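Local atomic coordinates of acyl-coenzyme A oxidase 3 (Yarrowia lipolytica, PDB entry 5YS9), a protein that catalyses the FAD-dependent oxidation of acyl-CoA thioesters to trans-2-enoyl-CoA in peroxisomal fatty acid beta-oxidation, passing the electrons to oxygen and releasing hydrogen peroxide. Residues 199-202 / 203-206; 230-233 / 234-238. One frame throughout, in Å; residues are numbered along the deposited sequence.

Interaction 1: 199-202 / 203-206; sequences WWIG and GAAH. With FAD (flavin-adenine dinucleotide), chain C.
I201 and A204 close a type II beta turn, with G202 and G203 at its two corners, where strand 198-201 ends beside the flavin. The backbone N of A204 reaches back to O of I201 at 3.1 Å. A CB on G203 would run into O of G202, so the second corner, with its positive phi of 91°, is taken by a residue with no side chain. The methyl of A204 points back at I201, 3.7 Å from its CB. The CG2 branch of I201 lies against the same methyl, while its CD1 end heads off toward the flavin ring. C159 of strand 158-161 and I264 of strand 262-272 pack on this pair. The same turn presents the cofactor with a donor: N of G202 binds the flavin O4 at 3.2 Å, nearly straight at 161°. Just before it, the W200 ring is caught between two neighbours, and H433 of the second subunit also meets it. W199 CD1 sits 3.4 Å above one face of that ring, toward its rim, and C8 of the flavin lies over the opposite face.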
ATOM      1  N   TRP A 199     -17.337   8.215 -16.935  1.00 30.07           N
ATOM      2  CA  TRP A 199     -16.379   7.220 -16.516  1.00 31.45           C
ATOM      3  C   TRP A 199     -16.462   7.000 -15.043  1.00 30.98           C
ATOM      4  O   TRP A 199     -16.725   7.925 -14.301  1.00 32.05           O
ATOM      5  CB  TRP A 199     -14.941   7.637 -16.894  1.00 32.72           C
ATOM      6  CG  TRP A 199     -14.061   6.410 -17.163  1.00 33.70           C
ATOM      7  CD1 TRP A 199     -13.241   5.775 -16.272  1.00 35.41           C
ATOM      8  CD2 TRP A 199     -13.991   5.643 -18.364  1.00 33.53           C
ATOM      9  NE1 TRP A 199     -12.660   4.662 -16.851  1.00 33.31           N
ATOM     10  CE2 TRP A 199     -13.088   4.579 -18.147  1.00 33.05           C
ATOM     11  CE3 TRP A 199     -14.585   5.760 -19.617  1.00 36.23           C
ATOM     12  CZ2 TRP A 199     -12.756   3.654 -19.148  1.00 32.84           C
ATOM     13  CZ3 TRP A 199     -14.255   4.811 -20.618  1.00 33.50           C
ATOM     14  CH2 TRP A 199     -13.358   3.791 -20.370  1.00 32.25           C
ATOM     15  N   TRP A 200     -16.190   5.763 -14.640  1.00 33.23           N
ATOM     16  CA  TRP A 200     -16.323   5.263 -13.272  1.00 32.97           C
ATOM     17  C   TRP A 200     -17.736   5.352 -12.668  1.00 34.97           C
ATOM     18  O   TRP A 200     -17.880   5.383 -11.430  1.00 31.43           O
ATOM     19  CB  TRP A 200     -15.303   5.919 -12.313  1.00 34.12           C
ATOM     20  CG  TRP A 200     -13.914   5.635 -12.624  1.00 33.33           C
ATOM     21  CD1 TRP A 200     -12.927   6.526 -12.829  1.00 33.59           C
ATOM     22  CD2 TRP A 200     -13.328   4.343 -12.736  1.00 33.67           C
ATOM     23  NE1 TRP A 200     -11.743   5.867 -13.105  1.00 32.73           N
ATOM     24  CE2 TRP A 200     -11.983   4.520 -13.065  1.00 33.85           C
ATOM     25  CE3 TRP A 200     -13.816   3.050 -12.606  1.00 36.67           C
ATOM     26  CZ2 TRP A 200     -11.126   3.442 -13.273  1.00 33.60           C
ATOM     27  CZ3 TRP A 200     -12.943   1.978 -12.819  1.00 36.76           C
ATOM     28  CH2 TRP A 200     -11.637   2.188 -13.150  1.00 33.82           C
ATOM     29  N   ILE A 201     -18.775   5.341 -13.509  1.00 31.71           N
ATOM     30  CA  ILE A 201     -20.163   5.498 -12.993  1.00 30.68           C
ATOM     31  C   ILE A 201     -20.671   4.166 -12.373  1.00 32.33           C
ATOM     32  O   ILE A 201     -21.086   3.213 -13.098  1.00 28.39           O
ATOM     33  CB  ILE A 201     -21.170   5.993 -14.075  1.00 27.87           C
ATOM     34  CG1 ILE A 201     -20.587   7.159 -14.888  1.00 29.77           C
ATOM     35  CG2 ILE A 201     -22.463   6.444 -13.420  1.00 26.69           C
ATOM     36  CD1 ILE A 201     -19.968   8.291 -14.065  1.00 30.75           C
ATOM     37  N   GLY A 202     -20.629   4.112 -11.040  1.00 33.16           N
ATOM     38  CA  GLY A 202     -21.128   2.957 -10.290  1.00 31.07           C
ATOM     39  C   GLY A 202     -22.590   2.705 -10.560  1.00 32.29           C
ATOM     40  O   GLY A 202     -23.380   3.627 -10.518  1.00 33.02           O
ATOM     41  N   GLY A 203     -22.937   1.459 -10.910  1.00 34.81           N
ATOM     42  CA  GLY A 203     -24.329   1.095 -11.233  1.00 34.11           C
ATOM     43  C   GLY A 203     -24.714   1.220 -12.697  1.00 34.98           C
ATOM     44  O   GLY A 203     -25.720   0.646 -13.130  1.00 34.44           O
ATOM     45  N   ALA A 204     -23.950   2.009 -13.457  1.00 35.24           N
ATOM     46  CA  ALA A 204     -24.307   2.275 -14.853  1.00 35.46           C
ATOM     47  C   ALA A 204     -24.124   1.073 -15.743  1.00 32.23           C
ATOM     48  O   ALA A 204     -24.823   0.935 -16.741  1.00 32.78           O
ATOM     49  CB  ALA A 204     -23.515   3.447 -15.417  1.00 33.12           C
ATOM     50  N   ALA A 205     -23.156   0.233 -15.428  1.00 34.30           N
ATOM     51  CA  ALA A 205     -22.757  -0.795 -16.389  1.00 34.55           C
ATOM     52  C   ALA A 205     -23.908  -1.760 -16.542  1.00 30.51           C
ATOM     53  O   ALA A 205     -24.378  -1.981 -17.615  1.00 36.56           O
ATOM     54  CB  ALA A 205     -21.500  -1.498 -15.962  1.00 33.60           C
ATOM     55  N   HIS A 206     -24.441  -2.229 -15.452  1.00 32.63           N
ATOM     56  CA  HIS A 206     -25.486  -3.233 -15.492  1.00 37.86           C
ATOM     57  C   HIS A 206     -26.762  -2.913 -14.714  1.00 36.74           C
ATOM     58  O   HIS A 206     -27.720  -3.644 -14.865  1.00 35.34           O
ATOM     59  CB  HIS A 206     -24.934  -4.558 -14.948  1.00 36.76           C
ATOM     60  CG  HIS A 206     -23.985  -5.254 -15.870  1.00 39.96           C
ATOM     61  ND1 HIS A 206     -24.065  -5.154 -17.245  1.00 42.06           N
ATOM     62  CD2 HIS A 206     -22.976  -6.121 -15.611  1.00 39.50           C
ATOM     63  CE1 HIS A 206     -23.109  -5.881 -17.791  1.00 41.59           C
ATOM     64  NE2 HIS A 206     -22.443  -6.484 -16.821  1.00 41.95           N
TER
HETATM   65  PA  FAD C 801      -7.642  13.951 -11.746  1.00 47.83           P
HETATM   66  O1A FAD C 801      -7.350  14.171 -13.180  1.00 54.85           O
HETATM   67  O2A FAD C 801      -8.453  14.928 -10.986  1.00 49.21           O
HETATM   68  O5B FAD C 801      -6.235  13.885 -11.029  1.00 48.59           O
HETATM   69  C5B FAD C 801      -5.283  12.911 -11.422  1.00 45.50           C
HETATM   70  C4B FAD C 801      -3.979  13.095 -10.672  1.00 48.94           C
HETATM   71  O4B FAD C 801      -3.453  14.389 -10.941  1.00 51.57           O
HETATM   72  C3B FAD C 801      -4.204  13.015  -9.186  1.00 47.94           C
HETATM   73  O3B FAD C 801      -3.125  12.331  -8.582  1.00 48.72           O
HETATM   74  C2B FAD C 801      -4.143  14.435  -8.714  1.00 46.44           C
HETATM   75  O2B FAD C 801      -3.502  14.479  -7.454  1.00 39.34           O
HETATM   76  C1B FAD C 801      -3.317  15.146  -9.754  1.00 48.47           C
HETATM   77  N9A FAD C 801      -3.852  16.516  -9.877  1.00 54.28           N
HETATM   78  C8A FAD C 801      -5.030  16.882 -10.396  1.00 52.87           C
HETATM   79  N7A FAD C 801      -5.193  18.212 -10.311  1.00 54.20           N
HETATM   80  C5A FAD C 801      -4.107  18.715  -9.727  1.00 56.33           C
HETATM   81  C6A FAD C 801      -3.632  20.049  -9.334  1.00 56.53           C
HETATM   82  N6A FAD C 801      -4.372  21.147  -9.560  1.00 57.43           N
HETATM   83  N1A FAD C 801      -2.432  20.130  -8.741  1.00 58.98           N
HETATM   84  C2A FAD C 801      -1.684  19.047  -8.508  1.00 51.87           C
HETATM   85  N3A FAD C 801      -2.053  17.813  -8.835  1.00 49.14           N
HETATM   86  C4A FAD C 801      -3.228  17.592  -9.437  1.00 54.24           C
HETATM   87  N1  FAD C 801     -17.383   9.473 -10.166  1.00 37.54           N
HETATM   88  C2  FAD C 801     -18.706   9.673 -10.250  1.00 41.65           C
HETATM   89  O2  FAD C 801     -19.125  10.764 -10.626  1.00 46.95           O
HETATM   90  N3  FAD C 801     -19.602   8.750  -9.939  1.00 40.92           N
HETATM   91  C4  FAD C 801     -19.248   7.554  -9.522  1.00 35.56           C
HETATM   92  O4  FAD C 801     -20.102   6.721  -9.251  1.00 35.04           O
HETATM   93  C4X FAD C 801     -17.824   7.246  -9.404  1.00 36.09           C
HETATM   94  N5  FAD C 801     -17.410   6.053  -8.995  1.00 37.22           N
HETATM   95  C5X FAD C 801     -16.104   5.796  -8.909  1.00 39.43           C
HETATM   96  C6  FAD C 801     -15.724   4.546  -8.490  1.00 38.52           C
HETATM   97  C7  FAD C 801     -14.398   4.231  -8.388  1.00 36.92           C
HETATM   98  C7M FAD C 801     -14.023   2.859  -7.915  1.00 40.20           C
HETATM   99  C8  FAD C 801     -13.378   5.245  -8.728  1.00 36.53           C
HETATM  100  C8M FAD C 801     -11.919   4.927  -8.616  1.00 39.54           C
HETATM  101  C9  FAD C 801     -13.755   6.507  -9.141  1.00 40.45           C
HETATM  102  C9A FAD C 801     -15.089   6.821  -9.247  1.00 38.63           C
HETATM  103  N10 FAD C 801     -15.502   8.091  -9.664  1.00 36.97           N
HETATM  104  C10 FAD C 801     -16.878   8.308  -9.763  1.00 36.23           C
HETATM  105  C1' FAD C 801     -14.546   9.131 -10.043  1.00 41.05           C
HETATM  106  C2' FAD C 801     -13.807   9.819  -8.910  1.00 44.83           C
HETATM  107  O2' FAD C 801     -14.723  10.671  -8.244  1.00 44.32           O
HETATM  108  C3' FAD C 801     -12.654  10.624  -9.508  1.00 45.26           C
HETATM  109  O3' FAD C 801     -11.741   9.679 -10.034  1.00 45.31           O
HETATM  110  C4' FAD C 801     -11.860  11.552  -8.587  1.00 44.77           C
HETATM  111  O4' FAD C 801     -12.691  12.436  -7.848  1.00 50.84           O
HETATM  112  C5' FAD C 801     -10.954  12.450  -9.396  1.00 42.79           C
HETATM  113  O5' FAD C 801      -9.973  11.676 -10.048  1.00 50.92           O
HETATM  114  P   FAD C 801      -9.606  11.893 -11.571  1.00 46.99           P
HETATM  115  O1P FAD C 801      -9.574  10.554 -12.194  1.00 51.38           O
HETATM  116  O2P FAD C 801     -10.477  12.962 -12.118  1.00 47.91           O
HETATM  117  O3P FAD C 801      -8.122  12.443 -11.495  1.00 50.53           O

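Interaction 2: 230-233 / 234-238; sequences VVQL and RDVSS
NE2 of Q232 donates to two acceptors. One is O of R234, two residues on, at 2.9 Å; the bond is almost straight (168°), with that oxygen close to the plane of the Q232 amide. The other is a water, also at 2.9 Å from NE2, which accepts in addition from N of V236 and so ties the end of the strand to the chain beyond R234. With CG anti to the backbone N (chi1 -166°) and the chain extended past it, the amide is carried forward alongside the backbone to get there. Cut back to an alanine, position 232 would probably leave R234 O without this donor and the bridging water held by V236 N with one partner fewer. The loop that follows strand 222-232 then closes on itself in an Asx motif: OD2 of D235 accepts from N of S238 at 2.9 Å and from OG of S238 at 2.7 Å, the two donors arriving from opposite faces of the carboxylate plane. R234 goes another way: its extended chain takes the guanidinium to A205 O and, across the dimer, to O of P672 of the second subunit. L233 packs on T211, I245 and I264 of the sheet.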
ATOM      1  N   VAL A 230     -31.662  14.835 -15.101  1.00 45.61           N
ATOM      2  CA  VAL A 230     -32.036  13.422 -15.005  1.00 42.02           C
ATOM      3  C   VAL A 230     -32.171  12.910 -16.425  1.00 41.23           C
ATOM      4  O   VAL A 230     -32.946  13.454 -17.208  1.00 40.20           O
ATOM      5  CB  VAL A 230     -33.355  13.152 -14.227  1.00 41.55           C
ATOM      6  CG1 VAL A 230     -33.519  11.657 -14.001  1.00 38.55           C
ATOM      7  CG2 VAL A 230     -33.349  13.850 -12.885  1.00 42.36           C
ATOM      8  N   VAL A 231     -31.429  11.858 -16.747  1.00 36.64           N
ATOM      9  CA  VAL A 231     -31.525  11.237 -18.059  1.00 34.26           C
ATOM     10  C   VAL A 231     -31.823   9.795 -17.864  1.00 32.00           C
ATOM     11  O   VAL A 231     -31.084   9.073 -17.194  1.00 33.13           O
ATOM     12  CB  VAL A 231     -30.195  11.320 -18.851  1.00 35.48           C
ATOM     13  CG1 VAL A 231     -30.374  10.703 -20.249  1.00 31.72           C
ATOM     14  CG2 VAL A 231     -29.667  12.751 -18.891  1.00 35.24           C
ATOM     15  N   GLN A 232     -32.855   9.331 -18.512  1.00 33.34           N
ATOM     16  CA  GLN A 232     -33.182   7.924 -18.441  1.00 33.79           C
ATOM     17  C   GLN A 232     -32.210   7.140 -19.322  1.00 34.89           C
ATOM     18  O   GLN A 232     -32.073   7.446 -20.507  1.00 36.12           O
ATOM     19  CB  GLN A 232     -34.621   7.717 -18.892  1.00 34.41           C
ATOM     20  CG  GLN A 232     -35.149   6.346 -18.540  1.00 36.38           C
ATOM     21  CD  GLN A 232     -36.601   6.171 -18.886  1.00 36.06           C
ATOM     22  OE1 GLN A 232     -37.384   7.151 -18.996  1.00 38.42           O
ATOM     23  NE2 GLN A 232     -36.975   4.923 -19.074  1.00 32.23           N
ATOM     24  N   LEU A 233     -31.545   6.146 -18.729  1.00 35.77           N
ATOM     25  CA  LEU A 233     -30.543   5.330 -19.412  1.00 34.53           C
ATOM     26  C   LEU A 233     -31.121   4.092 -20.058  1.00 33.87           C
ATOM     27  O   LEU A 233     -30.698   3.700 -21.140  1.00 34.14           O
ATOM     28  CB  LEU A 233     -29.502   4.850 -18.430  1.00 34.28           C
ATOM     29  CG  LEU A 233     -28.578   5.870 -17.818  1.00 33.25           C
ATOM     30  CD1 LEU A 233     -27.573   5.176 -16.904  1.00 33.23           C
ATOM     31  CD2 LEU A 233     -27.884   6.647 -18.889  1.00 35.04           C
ATOM     32  N   ARG A 234     -32.081   3.467 -19.397  1.00 35.12           N
ATOM     33  CA  ARG A 234     -32.685   2.245 -19.901  1.00 36.11           C
ATOM     34  C   ARG A 234     -34.206   2.312 -19.903  1.00 37.17           C
ATOM     35  O   ARG A 234     -34.831   2.943 -19.056  1.00 38.47           O
ATOM     36  CB  ARG A 234     -32.245   1.021 -19.070  1.00 33.72           C
ATOM     37  CG  ARG A 234     -30.750   0.769 -19.019  1.00 35.43           C
ATOM     38  CD  ARG A 234     -30.421  -0.407 -18.091  1.00 36.47           C
ATOM     39  NE  ARG A 234     -29.179  -1.067 -18.462  1.00 34.03           N
ATOM     40  CZ  ARG A 234     -27.964  -0.778 -18.008  1.00 34.76           C
ATOM     41  NH1 ARG A 234     -27.757   0.199 -17.122  1.00 32.73           N
ATOM     42  NH2 ARG A 234     -26.935  -1.491 -18.468  1.00 33.53           N
ATOM     43  N   ASP A 235     -34.791   1.648 -20.888  1.00 39.96           N
ATOM     44  CA  ASP A 235     -36.169   1.240 -20.829  1.00 38.04           C
ATOM     45  C   ASP A 235     -36.294   0.327 -19.584  1.00 39.62           C
ATOM     46  O   ASP A 235     -35.571  -0.668 -19.435  1.00 39.70           O
ATOM     47  CB  ASP A 235     -36.488   0.472 -22.096  1.00 41.95           C
ATOM     48  CG  ASP A 235     -37.827  -0.115 -22.072  1.00 44.25           C
ATOM     49  OD1 ASP A 235     -38.759   0.674 -22.234  1.00 44.03           O
ATOM     50  OD2 ASP A 235     -37.943  -1.356 -21.899  1.00 48.76           O
ATOM     51  N   VAL A 236     -37.194   0.700 -18.691  1.00 37.55           N
ATOM     52  CA  VAL A 236     -37.373   0.072 -17.386  1.00 38.01           C
ATOM     53  C   VAL A 236     -37.829  -1.404 -17.523  1.00 39.99           C
ATOM     54  O   VAL A 236     -37.321  -2.325 -16.906  1.00 41.50           O
ATOM     55  CB  VAL A 236     -38.393   0.957 -16.589  1.00 37.48           C
ATOM     56  CG1 VAL A 236     -39.317   0.165 -15.697  1.00 38.78           C
ATOM     57  CG2 VAL A 236     -37.662   2.021 -15.796  1.00 36.24           C
ATOM     58  N   SER A 237     -38.806  -1.567 -18.378  1.00 43.95           N
ATOM     59  CA  SER A 237     -39.374  -2.845 -18.742  1.00 44.36           C
ATOM     60  C   SER A 237     -38.360  -3.933 -19.170  1.00 40.02           C
ATOM     61  O   SER A 237     -38.370  -5.017 -18.659  1.00 42.47           O
ATOM     62  CB  SER A 237     -40.372  -2.569 -19.873  1.00 42.12           C
ATOM     63  OG  SER A 237     -41.180  -3.662 -20.070  1.00 42.95           O
ATOM     64  N   SER A 238     -37.492  -3.628 -20.112  1.00 39.58           N
ATOM     65  CA  SER A 238     -36.587  -4.610 -20.707  1.00 36.73           C
ATOM     66  C   SER A 238     -35.096  -4.445 -20.297  1.00 36.12           C
ATOM     67  O   SER A 238     -34.272  -5.303 -20.625  1.00 36.63           O
ATOM     68  CB  SER A 238     -36.696  -4.460 -22.222  1.00 34.21           C
ATOM     69  OG  SER A 238     -36.123  -3.211 -22.622  1.00 37.94           O
TER
HETATM   70  O   HOH W   1     -39.204   3.034 -19.311  1.00 27.88           O

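Both interactions belong to the beta-rich middle domain of the acyl-CoA oxidase and sit at ends of strands of one mixed sheet, their centres about 14 Å apart. Interaction 1 comes first along the chain, after strand 198-201; strand 210-219 and then strand 222-232 lead on to interaction 2. R234 joins them directly: its NH2 lies 2.7 Å from A205 O and its NH1 3.0 Å from A204 O, both probable hydrogen bonds. The loop of 234-238 is thus tied to the last residue of the flavin-binding turn and the one after it. Both also touch the second subunit, so cofactor site, sheet end and dimer interface meet in one region.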